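Local coordinates for LP04448p (Drosophila melanogaster, PDB 4QMH), which probably binds tubulin through this fourth TOG domain, one of an array with which the XMAP215 family drives microtubule polymerization, at residues Y184-I187 against D193-K196. Residues are numbered along the deposited sequence; the frame is centred on the assembly and turned at random.
Sequences YAHI and DVRK
The turn of a helical hairpin brings His186, in the last part of helix 173-186, and the carbonyl O of Ile187 beyond it against Val194 and Arg195 in the first turn of helix 192-209. The backbones come close here, with CA of Ile187 and CA of Arg195 4.9 Å apart. A weak CA-H...O contact links them: CA of Arg195 lies 3.5 Å from O of His186, with an angle of 154° at the hydrogen. Beside it, CG1 of Val194 packs on CB of His186 at 3.8 Å and approaches the imidazole obliquely; with CG1 anti to the backbone N (chi1 173°), this methyl is turned to His186. The ring reaches helix 149-162, where ND1 accepts the N-H of Trp156 NE1 and the two ring planes stand nearly perpendicular, which should fix the imidazole's rotation. The aliphatic part of Arg195 runs past O of Ile187, CG at 3.7 Å and CD at 3.8 Å, before the chain bends at chi3 (-53°) and NH1 hydrogen-bonds O of Asp189 in the turn. The side chain of Ile187 points away, onto Val202 and Ala232. Short turns of this kind link the antiparallel helices of the HEAT repeats from which TOG domains are built.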
loop_
_atom_site.group_PDB
_atom_site.type_symbol
_atom_site.label_atom_id
_atom_site.label_comp_id
_atom_site.label_asym_id
_atom_site.label_seq_id
_atom_site.Cartn_x
_atom_site.Cartn_y
_atom_site.Cartn_z
ATOM N N TYR A 184 -4.824 15.819 9.938
ATOM C CA TYR A 184 -4.875 17.023 10.769
ATOM C C TYR A 184 -3.667 17.144 11.701
ATOM O O TYR A 184 -3.225 18.248 12.028
ATOM C CB TYR A 184 -6.189 17.091 11.554
ATOM C CG TYR A 184 -7.399 17.369 10.683
ATOM C CD1 TYR A 184 -7.253 17.667 9.331
ATOM C CD2 TYR A 184 -8.686 17.361 11.218
ATOM C CE1 TYR A 184 -8.353 17.931 8.531
ATOM C CE2 TYR A 184 -9.798 17.627 10.421
ATOM C CZ TYR A 184 -9.616 17.909 9.080
ATOM O OH TYR A 184 -10.705 18.170 8.277
ATOM N N ALA A 185 -3.119 16.012 12.119
ATOM C CA ALA A 185 -1.892 16.045 12.909
ATOM C C ALA A 185 -0.677 16.337 12.032
ATOM O O ALA A 185 0.182 17.143 12.396
ATOM C CB ALA A 185 -1.700 14.742 13.635
ATOM N N HIS A 186 -0.606 15.679 10.879
ATOM C CA HIS A 186 0.604 15.727 10.058
ATOM C C HIS A 186 0.780 17.021 9.268
ATOM O O HIS A 186 1.895 17.356 8.881
ATOM C CB HIS A 186 0.704 14.485 9.159
ATOM C CG HIS A 186 0.763 13.203 9.926
ATOM N ND1 HIS A 186 0.606 11.965 9.335
ATOM C CD2 HIS A 186 0.948 12.966 11.246
ATOM C CE1 HIS A 186 0.690 11.027 10.257
ATOM N NE2 HIS A 186 0.893 11.610 11.429
ATOM N N ILE A 187 -0.316 17.742 9.035
ATOM C CA ILE A 187 -0.246 19.090 8.503
ATOM C C ILE A 187 0.653 19.936 9.389
ATOM O O ILE A 187 1.262 20.896 8.927
ATOM C CB ILE A 187 -1.646 19.727 8.460
ATOM C CG1 ILE A 187 -2.386 19.272 7.208
ATOM C CG2 ILE A 187 -1.557 21.246 8.501
ATOM C CD1 ILE A 187 -3.839 19.653 7.235
ATOM N N ASP A 193 9.229 17.475 5.737
ATOM C CA ASP A 193 8.833 16.699 4.566
ATOM C C ASP A 193 7.411 16.170 4.750
ATOM O O ASP A 193 6.602 16.198 3.825
ATOM C CB ASP A 193 9.771 15.508 4.351
ATOM C CG ASP A 193 11.197 15.921 4.007
ATOM O OD1 ASP A 193 11.403 17.084 3.603
ATOM O OD2 ASP A 193 12.107 15.059 4.112
ATOM N N VAL A 194 7.140 15.660 5.945
ATOM C CA VAL A 194 5.797 15.206 6.313
ATOM C C VAL A 194 4.770 16.335 6.187
ATOM O O VAL A 194 3.709 16.156 5.588
ATOM C CB VAL A 194 5.776 14.605 7.731
ATOM C CG1 VAL A 194 4.337 14.288 8.163
ATOM C CG2 VAL A 194 6.627 13.347 7.768
ATOM N N ARG A 195 5.097 17.497 6.744
ATOM C CA ARG A 195 4.228 18.668 6.644
ATOM C C ARG A 195 3.936 19.010 5.195
ATOM O O ARG A 195 2.781 19.208 4.818
ATOM C CB ARG A 195 4.861 19.890 7.321
ATOM C CG ARG A 195 4.807 19.893 8.835
ATOM C CD ARG A 195 4.981 21.314 9.415
ATOM N NE ARG A 195 6.180 22.003 8.931
ATOM C CZ ARG A 195 7.410 21.814 9.407
ATOM N NH1 ARG A 195 7.630 20.938 10.375
ATOM N NH2 ARG A 195 8.431 22.500 8.903
ATOM N N LYS A 196 4.983 19.094 4.382
ATOM C CA LYS A 196 4.814 19.461 2.981
ATOM C C LYS A 196 3.883 18.486 2.271
ATOM O O LYS A 196 2.941 18.887 1.587
ATOM C CB LYS A 196 6.171 19.525 2.265
ATOM C CG LYS A 196 6.064 19.738 0.767
ATOM C CD LYS A 196 7.454 19.906 0.154
ATOM C CE LYS A 196 7.376 20.179 -1.340
ATOM N NZ LYS A 196 6.872 18.996 -2.086
#